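Local structure of proteasome accessory factor B/C (PafBC) (Paenarthrobacter aurescens, 6SJ9) at residues E519-L525 with E537-K543; A491-I495 with L551-L557; L107-A111 with R577-P581; A340-T344 with A600-E606. The protein is a transcriptional regulator of the bacterial DNA damage response, probably binding DNA through its winged helix-turn-helix domains and sensing a signal through its WYL domains. All blocks are in the same frame, centred on the assembly; numbering follows the deposited sequence.

Contacts 1 and 2 belong to the second WYL domain and reach the same five-stranded sheet: one is a hairpin inside it, the other packs helix 489-501 against the sheet, with centres about 13 Å apart. Contact 3 brings helix 95-118 of the N-terminal half against the loop between strands 562-563 and 586-592, and touches contact 1 where Glu537 OE1 lies 3.7 Å from Arg577 CG. Contact 4, with its centre about 13 Å from that of contact 3, holds the loop before helix 346-360 against the second WCX domain; Arg343 NH1 probably hydrogen-bonds to Phe579 O at 2.8 Å, joining the two. The potassium ion's ligands, such as Leu16 and Lys83, lie in none of these segments.

Contact 1: E519-L525 with E537-K543; sequences ERDVDPL and EAYCHSK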
# COMPACT_ATOMS: atom_id res chain seq x y z
N GLU A 519 -12.22 19.46 -22.84
CA GLU A 519 -13.64 19.31 -23.10
C GLU A 519 -13.89 17.89 -23.61
O GLU A 519 -13.20 17.44 -24.53
CB GLU A 519 -14.11 20.35 -24.14
CG GLU A 519 -15.62 20.63 -24.12
CD GLU A 519 -16.14 21.64 -25.21
OE1 GLU A 519 -15.62 21.68 -26.38
OE2 GLU A 519 -17.05 22.44 -24.84
N ARG A 520 -14.87 17.21 -23.02
CA ARG A 520 -15.05 15.82 -23.35
C ARG A 520 -16.44 15.36 -22.94
O ARG A 520 -17.01 15.86 -21.97
CB ARG A 520 -14.03 14.94 -22.64
CG ARG A 520 -14.03 15.26 -21.14
CD ARG A 520 -12.99 14.42 -20.51
NE ARG A 520 -11.81 15.14 -20.22
CZ ARG A 520 -10.66 14.57 -19.86
NH1 ARG A 520 -9.68 15.36 -19.52
NH2 ARG A 520 -10.48 13.26 -19.85
N ASP A 521 -16.96 14.39 -23.70
CA ASP A 521 -18.21 13.69 -23.39
C ASP A 521 -17.89 12.53 -22.45
O ASP A 521 -16.95 11.78 -22.71
CB ASP A 521 -18.86 13.15 -24.67
CG ASP A 521 -19.42 14.29 -25.56
OD1 ASP A 521 -19.94 15.31 -25.04
OD2 ASP A 521 -19.28 14.17 -26.76
N VAL A 522 -18.64 12.41 -21.36
CA VAL A 522 -18.45 11.32 -20.40
C VAL A 522 -19.78 10.66 -20.03
O VAL A 522 -20.83 11.31 -19.98
CB VAL A 522 -17.73 11.79 -19.11
CG1 VAL A 522 -16.54 12.53 -19.48
CG2 VAL A 522 -18.62 12.72 -18.28
N ASP A 523 -19.71 9.36 -19.76
CA ASP A 523 -20.81 8.61 -19.17
C ASP A 523 -20.53 8.59 -17.68
O ASP A 523 -19.66 7.85 -17.23
CB ASP A 523 -20.88 7.17 -19.70
CG ASP A 523 -21.06 7.10 -21.23
OD1 ASP A 523 -21.81 7.93 -21.82
OD2 ASP A 523 -20.52 6.14 -21.82
N PRO A 524 -21.23 9.39 -16.88
CA PRO A 524 -21.02 9.35 -15.42
C PRO A 524 -21.45 8.00 -14.86
O PRO A 524 -22.50 7.47 -15.20
CB PRO A 524 -21.90 10.48 -14.89
CG PRO A 524 -22.94 10.65 -15.93
CD PRO A 524 -22.26 10.37 -17.27
N LEU A 525 -20.63 7.47 -13.96
CA LEU A 525 -20.89 6.15 -13.37
C LEU A 525 -21.13 6.19 -11.87
O LEU A 525 -22.15 5.65 -11.41
CB LEU A 525 -19.68 5.23 -13.66
CG LEU A 525 -19.40 5.01 -15.17
CD1 LEU A 525 -18.19 4.14 -15.44
CD2 LEU A 525 -20.62 4.36 -15.90
N GLU A 537 -16.36 8.81 -11.00
CA GLU A 537 -15.90 7.87 -12.00
C GLU A 537 -16.79 7.99 -13.24
O GLU A 537 -18.03 8.10 -13.14
CB GLU A 537 -15.99 6.45 -11.44
CG GLU A 537 -15.50 5.43 -12.39
CD GLU A 537 -15.96 4.01 -11.96
OE1 GLU A 537 -15.08 3.12 -11.87
OE2 GLU A 537 -17.18 3.79 -11.69
N ALA A 538 -16.17 8.03 -14.41
CA ALA A 538 -16.91 8.24 -15.64
C ALA A 538 -16.17 7.59 -16.80
O ALA A 538 -14.94 7.57 -16.84
CB ALA A 538 -17.09 9.73 -15.92
N TYR A 539 -16.92 7.07 -17.76
CA TYR A 539 -16.31 6.61 -19.00
C TYR A 539 -16.06 7.85 -19.85
O TYR A 539 -17.00 8.56 -20.20
CB TYR A 539 -17.19 5.57 -19.73
CG TYR A 539 -16.43 5.02 -20.95
CD1 TYR A 539 -16.51 5.65 -22.18
CD2 TYR A 539 -15.60 3.91 -20.84
CE1 TYR A 539 -15.78 5.18 -23.29
CE2 TYR A 539 -14.87 3.42 -21.95
CZ TYR A 539 -14.98 4.07 -23.17
OH TYR A 539 -14.28 3.62 -24.26
N CYS A 540 -14.79 8.14 -20.15
CA CYS A 540 -14.43 9.33 -20.90
C CYS A 540 -14.32 8.98 -22.38
O CYS A 540 -13.55 8.09 -22.75
CB CYS A 540 -13.12 9.92 -20.39
SG CYS A 540 -12.54 11.30 -21.47
N HIS A 541 -15.16 9.60 -23.22
CA HIS A 541 -15.07 9.30 -24.64
C HIS A 541 -13.84 9.90 -25.29
O HIS A 541 -13.49 9.47 -26.38
CB HIS A 541 -16.35 9.70 -25.39
CG HIS A 541 -17.47 8.81 -25.03
ND1 HIS A 541 -18.33 9.09 -23.97
CD2 HIS A 541 -17.74 7.54 -25.40
CE1 HIS A 541 -19.15 8.07 -23.80
NE2 HIS A 541 -18.81 7.11 -24.65
N SER A 542 -13.18 10.89 -24.68
CA SER A 542 -11.90 11.33 -25.24
C SER A 542 -10.74 10.38 -24.96
O SER A 542 -9.87 10.24 -25.80
CB SER A 542 -11.55 12.73 -24.76
OG SER A 542 -12.51 13.61 -25.29
N LYS A 543 -10.66 9.76 -23.79
CA LYS A 543 -9.60 8.78 -23.54
C LYS A 543 -10.02 7.38 -23.95
O LYS A 543 -9.21 6.46 -23.90
CB LYS A 543 -9.19 8.78 -22.06
CG LYS A 543 -8.77 10.11 -21.51
CD LYS A 543 -7.59 10.71 -22.34
CE LYS A 543 -6.72 11.60 -21.48
NZ LYS A 543 -6.27 12.77 -22.29
O HOH W 1 -15.05 13.33 -25.85
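Glu537 opens the pairing by accepting the backbone N-H of Leu525, with 2.8 Å from Leu525 N to Glu537 O. Its side chain has CG anti to the backbone N (chi1 -178°) and stays extended, which carries the carboxylate past the leucine: OE2 lies 3.5 Å from Leu525 CB, while its charge is met by Arg526. Ala538 follows on the other face, its CB against Val522 CB and close to Pro524. Tyr539 and Asp523 form a hydrogen-bonded antiparallel pair, each backbone N donating to the other's O. The two strands, 517-530 and 533-540, are a beta hairpin, the second and third strands of the five-stranded bent sheet that gives the WYL domain its Sm fold. Cys540 pairs with Val522 without hydrogen bonds and sends its sulfur to the edge of the Arg520 guanidinium: NH2 points at SG over 3.3 Å with an N-H...S angle of 159°, and NH1 turns to Glu583. The same sulfur takes the backbone N-H of Lys543. His541 leaves the strand and grips Asp521 O twice. His541 N comes nearly along the C=O axis, 2.9 Å from Asp521 O, whereas His541 ND1 donates from above the carbonyl plane, 3.3 Å from the same oxygen. His541 CE1, next to ND1, sits 3.1 Å from Asp523 OD2, with ring and carboxylate planes 78° apart; Ser565 OG bonds to both OD2 and His541 NE2. Ser542 rests OG over Arg520 CB and shares a water with the backbone N of Asp521, 2.6 Å from Ser542 OG to the water oxygen.

Contact 2: A491-I495 with L551-L557; sequences AFAAI and LDRVESL
Leu551 spreads its two methyls over the side of the helix, CD1 between Ala491 and Ile495, CD2 on Phe492. CD1 meets Ile495 CD1 at 3.6 Å and Ala491 CB at 3.9 Å, while CD2 lies against Phe492 CB and reaches the edge of that ring at CD2. A first torsion with CG anti to the backbone N (chi1 -163°) swings the fork of the leucine out from its 3-10 turn, 551-553, to straddle Ala491 and Phe492. Its side chain and that of Ile495 run antiparallel, side by side. Leu557 comes from the following strand and crosses Ile495 obliquely; its CD1 presses on Ile495 CG1 at 3.5 Å, a close fit for two carbons, and the same methyl also touches Ala491 CB at 4.0 Å. Val554 adds a more distant touch, CG1 to Ala491 CB at 4.1 Å. Ala491 thus has Leu551, Val554 and Leu557 around one methyl, and its small size probably lets helix and strand come close, 6.5 Å from Ala491 CA to Leu557 CA. No hydrogen bond crosses the contact; it is held by aliphatic packing. Farther out, Phe492 stacks edge-to-face with Trp534, and Phe536 of the third strand lies against both Ile495 and Val554. Behind Val554 the chain turns a corner at Glu555, which with Ser556 forms a classic beta bulge facing Arg508, so that Leu557 again points toward the helix. An N-terminal helix, 489-501, packed against a bent five-stranded antiparallel sheet is the hallmark of the Sm fold, here in the second WYL domain.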
# COMPACT_ATOMS: atom_id res chain seq x y z
N ALA A 491 -22.39 20.98 -9.61
CA ALA A 491 -21.85 19.83 -10.34
C ALA A 491 -22.25 18.50 -9.67
O ALA A 491 -22.54 17.50 -10.36
CB ALA A 491 -20.34 19.99 -10.45
N PHE A 492 -22.30 18.49 -8.33
CA PHE A 492 -22.73 17.27 -7.61
C PHE A 492 -24.15 16.88 -8.01
O PHE A 492 -24.41 15.71 -8.32
CB PHE A 492 -22.61 17.50 -6.10
CG PHE A 492 -22.95 16.31 -5.27
CD1 PHE A 492 -24.27 15.96 -5.00
CD2 PHE A 492 -21.93 15.54 -4.72
CE1 PHE A 492 -24.58 14.83 -4.20
CE2 PHE A 492 -22.22 14.42 -3.93
CZ PHE A 492 -23.55 14.07 -3.66
N ALA A 493 -25.06 17.85 -8.10
CA ALA A 493 -26.44 17.55 -8.48
C ALA A 493 -26.55 17.14 -9.95
O ALA A 493 -27.32 16.23 -10.30
CB ALA A 493 -27.32 18.77 -8.19
N ALA A 494 -25.78 17.77 -10.84
CA ALA A 494 -25.88 17.37 -12.25
C ALA A 494 -25.34 15.96 -12.47
O ALA A 494 -25.94 15.15 -13.19
CB ALA A 494 -25.15 18.40 -13.12
N ILE A 495 -24.24 15.61 -11.80
CA ILE A 495 -23.73 14.24 -11.90
C ILE A 495 -24.74 13.26 -11.31
O ILE A 495 -25.00 12.20 -11.89
CB ILE A 495 -22.37 14.12 -11.20
CG1 ILE A 495 -21.33 14.91 -12.00
CG2 ILE A 495 -21.96 12.65 -11.02
CD1 ILE A 495 -20.00 15.03 -11.35
N LEU A 551 -14.32 16.42 -8.42
CA LEU A 551 -15.44 17.34 -8.52
C LEU A 551 -14.97 18.78 -8.47
O LEU A 551 -15.48 19.66 -9.21
CB LEU A 551 -16.44 17.06 -7.40
CG LEU A 551 -17.84 17.66 -7.61
CD1 LEU A 551 -18.45 17.04 -8.81
CD2 LEU A 551 -18.71 17.31 -6.43
N ASP A 552 -13.97 19.06 -7.63
CA ASP A 552 -13.57 20.45 -7.47
C ASP A 552 -12.73 20.90 -8.62
O ASP A 552 -12.22 22.01 -8.57
CB ASP A 552 -12.82 20.71 -6.13
CG ASP A 552 -11.44 20.02 -6.03
OD1 ASP A 552 -10.82 19.58 -7.04
OD2 ASP A 552 -10.93 19.93 -4.88
N ARG A 553 -12.58 20.06 -9.67
CA ARG A 553 -11.93 20.52 -10.89
C ARG A 553 -12.89 20.65 -12.06
O ARG A 553 -12.46 20.98 -13.16
CB ARG A 553 -10.72 19.65 -11.27
CG ARG A 553 -9.61 20.03 -10.31
CD ARG A 553 -8.20 19.73 -10.71
NE ARG A 553 -7.92 19.51 -12.12
CZ ARG A 553 -6.88 18.77 -12.49
NH1 ARG A 553 -6.12 18.25 -11.53
NH2 ARG A 553 -6.59 18.54 -13.75
N VAL A 554 -14.18 20.43 -11.84
CA VAL A 554 -15.14 20.62 -12.90
C VAL A 554 -15.30 22.10 -13.17
O VAL A 554 -15.65 22.86 -12.26
CB VAL A 554 -16.48 19.98 -12.51
CG1 VAL A 554 -17.59 20.42 -13.49
CG2 VAL A 554 -16.31 18.48 -12.51
N GLU A 555 -15.14 22.50 -14.42
CA GLU A 555 -15.52 23.87 -14.76
C GLU A 555 -17.00 23.94 -15.10
O GLU A 555 -17.70 24.82 -14.62
CB GLU A 555 -14.71 24.43 -15.92
CG GLU A 555 -14.81 25.96 -16.01
CD GLU A 555 -15.80 26.42 -17.06
OE1 GLU A 555 -16.44 27.48 -16.84
OE2 GLU A 555 -15.93 25.76 -18.12
N SER A 556 -17.50 22.98 -15.87
CA SER A 556 -18.95 22.94 -16.05
C SER A 556 -19.31 21.55 -16.55
O SER A 556 -18.49 20.85 -17.15
CB SER A 556 -19.43 24.03 -17.02
OG SER A 556 -19.01 23.70 -18.31
N LEU A 557 -20.56 21.17 -16.29
CA LEU A 557 -21.12 19.90 -16.75
C LEU A 557 -22.51 20.19 -17.26
O LEU A 557 -23.29 20.82 -16.54
CB LEU A 557 -21.25 18.92 -15.60
CG LEU A 557 -19.99 18.25 -15.12
CD1 LEU A 557 -20.27 17.70 -13.76
CD2 LEU A 557 -19.74 17.12 -16.06

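Contact 3: L107-A111 with R577-P581; sequences LWERA and RLFTP
Helix 95-118 of the N-terminal half meets the loop linking the sheet of the second WYL domain to the ferredoxin-like WCX domain, where Leu578 and Phe579 settle on Leu107, Arg110 and Ala111. This is an interdomain contact that joins the helix to a loop more than 460 residues away along the chain. Arg110 does the polar work. Its NE donates to the backbone O of Leu578 at 2.8 Å, nearly straight at 166° and in the plane of the guanidinium. Arg110 CD lies over the face of Phe579, and a bend at chi3 (65°) turns the guanidinium nearly parallel to the ring, planes 16° apart, overlapping it only at the rim, with Arg110 NE 3.4 Å from Phe579 CD2. The guanidinium thus meets Leu578 O at its edge and has Phe579 CD2 against one face, offset from its centre. With a methionine in place of Arg110, the carbonyl of Leu578 would probably be left without this N-H donor and the rim of Phe579 without the guanidinium beside it. Leu107 approaches that phenyl from another direction: its CD2 touches the ring edge at CE1, 3.6 Å away, and it also packs on Leu440 of helix 427-441. Tyr604 touches both Phe579 and Arg110. A thiocyanate ion, probably from the crystallisation liquor, lies about 4 Å from the Leu578 side chain. Leu578 itself forks over one helical turn, CD2 against Ala111 CB at 4.1 Å and CD1 only 3.3 Å from Leu107 O, a carbonyl that already accepts the helical N-H of Ala111.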
# COMPACT_ATOMS: atom_id res chain seq x y z
N LEU A 107 -4.38 1.02 -0.44
CA LEU A 107 -5.32 1.91 -1.13
C LEU A 107 -5.19 3.34 -0.62
O LEU A 107 -5.27 4.28 -1.39
CB LEU A 107 -6.76 1.42 -0.95
CG LEU A 107 -7.05 0.02 -1.52
CD1 LEU A 107 -8.54 -0.15 -1.56
CD2 LEU A 107 -6.44 -0.27 -2.97
N TRP A 108 -5.03 3.50 0.71
CA TRP A 108 -4.94 4.83 1.29
C TRP A 108 -3.77 5.59 0.67
O TRP A 108 -3.88 6.77 0.31
CB TRP A 108 -4.75 4.73 2.82
CG TRP A 108 -4.16 6.03 3.31
CD1 TRP A 108 -2.88 6.25 3.70
CD2 TRP A 108 -4.84 7.29 3.45
NE1 TRP A 108 -2.71 7.57 4.06
CE2 TRP A 108 -3.91 8.22 3.92
CE3 TRP A 108 -6.15 7.71 3.18
CZ2 TRP A 108 -4.23 9.56 4.15
CZ3 TRP A 108 -6.49 9.06 3.43
CH2 TRP A 108 -5.52 9.97 3.91
N GLU A 109 -2.63 4.90 0.57
CA GLU A 109 -1.43 5.52 0.04
C GLU A 109 -1.68 6.05 -1.36
O GLU A 109 -1.31 7.19 -1.66
CB GLU A 109 -0.28 4.50 0.07
CG GLU A 109 0.93 4.91 -0.73
CD GLU A 109 2.16 4.09 -0.36
OE1 GLU A 109 2.57 4.05 0.82
OE2 GLU A 109 2.71 3.45 -1.26
N ARG A 110 -2.38 5.28 -2.22
CA ARG A 110 -2.67 5.82 -3.56
C ARG A 110 -3.59 7.01 -3.49
O ARG A 110 -3.44 7.99 -4.23
CB ARG A 110 -3.28 4.75 -4.49
CG ARG A 110 -2.35 3.59 -4.81
CD ARG A 110 -2.89 2.76 -5.91
NE ARG A 110 -2.96 3.52 -7.18
CZ ARG A 110 -1.96 3.63 -8.05
NH1 ARG A 110 -0.78 3.06 -7.81
NH2 ARG A 110 -2.12 4.36 -9.13
N ALA A 111 -4.57 6.97 -2.58
CA ALA A 111 -5.46 8.13 -2.46
C ALA A 111 -4.67 9.36 -2.00
O ALA A 111 -4.93 10.50 -2.45
CB ALA A 111 -6.58 7.81 -1.46
N ARG A 577 -11.05 2.23 -8.92
CA ARG A 577 -11.12 3.67 -8.95
C ARG A 577 -9.81 4.37 -8.58
O ARG A 577 -9.54 5.46 -9.09
CB ARG A 577 -12.24 4.14 -8.02
CG ARG A 577 -13.59 4.01 -8.64
CD ARG A 577 -14.66 4.39 -7.59
NE ARG A 577 -14.87 3.32 -6.62
CZ ARG A 577 -15.88 3.30 -5.73
NH1 ARG A 577 -16.77 4.29 -5.71
NH2 ARG A 577 -16.01 2.28 -4.88
N LEU A 578 -9.02 3.81 -7.66
CA LEU A 578 -7.75 4.44 -7.30
C LEU A 578 -6.62 4.08 -8.26
O LEU A 578 -5.47 4.41 -7.97
CB LEU A 578 -7.32 4.04 -5.87
CG LEU A 578 -8.22 4.66 -4.82
CD1 LEU A 578 -7.86 4.19 -3.41
CD2 LEU A 578 -8.04 6.20 -4.94
N PHE A 579 -6.91 3.33 -9.32
CA PHE A 579 -5.87 2.84 -10.21
C PHE A 579 -5.98 3.32 -11.67
O PHE A 579 -5.11 2.99 -12.49
CB PHE A 579 -5.85 1.31 -10.14
CG PHE A 579 -5.45 0.75 -8.78
CD1 PHE A 579 -6.39 0.53 -7.81
CD2 PHE A 579 -4.11 0.56 -8.47
CE1 PHE A 579 -6.06 0.01 -6.57
CE2 PHE A 579 -3.73 0.00 -7.22
CZ PHE A 579 -4.71 -0.26 -6.26
N THR A 580 -7.02 4.07 -12.03
CA THR A 580 -7.11 4.57 -13.41
C THR A 580 -6.02 5.59 -13.69
O THR A 580 -5.57 6.28 -12.77
CB THR A 580 -8.49 5.18 -13.69
OG1 THR A 580 -8.78 6.20 -12.74
CG2 THR A 580 -9.58 4.15 -13.61
N PRO A 581 -5.52 5.69 -14.93
CA PRO A 581 -4.54 6.76 -15.23
C PRO A 581 -5.15 8.10 -14.90
O PRO A 581 -6.35 8.30 -15.11
CB PRO A 581 -4.25 6.61 -16.73
CG PRO A 581 -5.21 5.67 -17.25
CD PRO A 581 -5.86 4.91 -16.14

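Contact 4: A340-T344 with A600-E606; sequences ARKRT and ADDYYAE
Arg341 is held to Asp601 and Asp602 from both its backbone and its side chain. Its backbone N donates to Asp601 OD1 at 2.7 Å, meeting that oxygen from above the carboxylate plane. With CG anti to the backbone N (chi1 177°), the side chain then runs along the helix end, and one face of its guanidinium rests centrally over Asp601 CB. At the guanidinium edge, NH1 forms a salt bridge to the anti lone pair of Asp602 OD1 over 3.1 Å, bent to 139°. Tyr604 takes the next residues: Arg343 CA stands over its ring face in a CH-pi contact, 4.2 Å from the centroid, while Arg343 NH2 makes a long salt bridge of 3.6 Å to Glu606 OE2. Water stitches the flanks, one molecule linking Arg341 O with Ala605 O, another bridging Thr344 OG1 and Tyr604 OH. Tyr604 is set in place by a Schellman motif in which it is the C' residue, with positive phi; Ala605 N returns to Ala600 O and Tyr604 N to Asp601 O, closing the short first helix of the ferredoxin-like WCX domain. In the second shell, Asp383 of helix 378-389 pairs with Arg341 NE, and Arg343 has the Phe579 carbonyl as its other partner. A leucine in place of Arg341 would be likely to leave Asp602 and Asp383 without their shared cation, cutting the charged link between them. The acids of 600-606 thus probably offset the charge of the two arginines in the loop before helix 346-360, the Asp602 bridge more than the long one to Glu606.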
# COMPACT_ATOMS: atom_id res chain seq x y z
N ALA A 340 3.51 -6.07 -18.80
CA ALA A 340 3.69 -5.75 -17.39
C ALA A 340 2.35 -5.90 -16.63
O ALA A 340 1.27 -5.95 -17.22
CB ALA A 340 4.22 -4.33 -17.24
N ARG A 341 2.43 -5.92 -15.29
CA ARG A 341 1.23 -5.92 -14.45
C ARG A 341 0.26 -4.84 -14.93
O ARG A 341 0.67 -3.71 -15.19
CB ARG A 341 1.64 -5.64 -13.00
CG ARG A 341 0.47 -5.54 -11.99
CD ARG A 341 1.04 -5.17 -10.55
NE ARG A 341 1.96 -6.24 -10.17
CZ ARG A 341 2.97 -6.07 -9.32
NH1 ARG A 341 3.17 -4.88 -8.79
NH2 ARG A 341 3.78 -7.08 -8.99
N LYS A 342 -1.03 -5.20 -15.03
CA LYS A 342 -2.08 -4.24 -15.40
C LYS A 342 -2.56 -3.48 -14.17
O LYS A 342 -2.47 -3.97 -13.04
CB LYS A 342 -3.30 -4.94 -16.03
CG LYS A 342 -3.04 -5.71 -17.29
CD LYS A 342 -4.37 -5.97 -18.04
CE LYS A 342 -4.17 -6.73 -19.35
NZ LYS A 342 -5.30 -7.67 -19.67
N ARG A 343 -3.09 -2.28 -14.41
CA ARG A 343 -3.69 -1.47 -13.35
C ARG A 343 -4.77 -2.26 -12.61
O ARG A 343 -5.66 -2.85 -13.22
CB ARG A 343 -4.28 -0.19 -13.93
CG ARG A 343 -3.22 0.85 -14.28
CD ARG A 343 -3.76 1.95 -15.19
NE ARG A 343 -2.62 2.77 -15.53
CZ ARG A 343 -2.13 3.72 -14.75
NH1 ARG A 343 -2.74 4.03 -13.60
NH2 ARG A 343 -1.05 4.40 -15.14
N THR A 344 -4.63 -2.33 -11.30
CA THR A 344 -5.45 -3.24 -10.51
C THR A 344 -6.93 -2.96 -10.68
O THR A 344 -7.36 -1.81 -10.58
CB THR A 344 -5.02 -3.08 -9.06
OG1 THR A 344 -3.59 -3.24 -9.05
CG2 THR A 344 -5.70 -4.14 -8.14
N ALA A 600 8.82 -2.04 -13.22
CA ALA A 600 7.91 -1.87 -14.36
C ALA A 600 6.52 -2.40 -14.05
O ALA A 600 5.53 -1.93 -14.64
CB ALA A 600 8.45 -2.55 -15.63
N ASP A 601 6.43 -3.43 -13.19
CA ASP A 601 5.11 -3.93 -12.76
C ASP A 601 4.48 -3.02 -11.71
O ASP A 601 3.28 -2.71 -11.77
CB ASP A 601 5.27 -5.33 -12.21
CG ASP A 601 5.53 -6.38 -13.29
OD1 ASP A 601 5.02 -6.26 -14.44
OD2 ASP A 601 6.28 -7.32 -12.96
N ASP A 602 5.28 -2.60 -10.74
CA ASP A 602 4.77 -1.74 -9.69
C ASP A 602 4.13 -0.48 -10.26
O ASP A 602 3.16 0.03 -9.70
CB ASP A 602 5.91 -1.36 -8.72
CG ASP A 602 6.51 -2.57 -8.02
OD1 ASP A 602 5.92 -3.69 -8.09
OD2 ASP A 602 7.61 -2.44 -7.46
N TYR A 603 4.63 0.03 -11.41
CA TYR A 603 4.08 1.25 -11.98
C TYR A 603 3.30 0.99 -13.26
O TYR A 603 3.07 1.92 -14.04
CB TYR A 603 5.23 2.25 -12.18
CG TYR A 603 5.73 2.79 -10.82
CD1 TYR A 603 6.65 2.06 -10.06
CD2 TYR A 603 5.25 3.98 -10.27
CE1 TYR A 603 7.10 2.51 -8.80
CE2 TYR A 603 5.70 4.44 -9.00
CZ TYR A 603 6.63 3.70 -8.27
OH TYR A 603 7.09 4.13 -7.02
N TYR A 604 2.86 -0.25 -13.49
CA TYR A 604 1.95 -0.60 -14.58
C TYR A 604 2.45 -0.05 -15.92
O TYR A 604 1.71 0.60 -16.65
CB TYR A 604 0.51 -0.12 -14.30
CG TYR A 604 0.12 -0.19 -12.83
CD1 TYR A 604 -0.13 -1.42 -12.22
CD2 TYR A 604 0.06 0.96 -12.06
CE1 TYR A 604 -0.43 -1.50 -10.87
CE2 TYR A 604 -0.25 0.90 -10.71
CZ TYR A 604 -0.50 -0.35 -10.13
OH TYR A 604 -0.80 -0.37 -8.79
N ALA A 605 3.70 -0.35 -16.24
CA ALA A 605 4.33 0.22 -17.43
C ALA A 605 3.45 0.10 -18.67
O ALA A 605 2.89 -0.96 -18.97
CB ALA A 605 5.65 -0.49 -17.68
N GLU A 606 3.33 1.20 -19.42
CA GLU A 606 2.54 1.16 -20.65
C GLU A 606 3.21 0.28 -21.69
O GLU A 606 2.54 -0.47 -22.41
CB GLU A 606 2.34 2.58 -21.21
CG GLU A 606 1.97 3.64 -20.16
CD GLU A 606 0.54 3.50 -19.67
OE1 GLU A 606 -0.34 3.28 -20.53
OE2 GLU A 606 0.28 3.63 -18.45
O HOH W 2 0.70 -2.30 -17.77
O HOH W 3 -1.32 -2.78 -7.72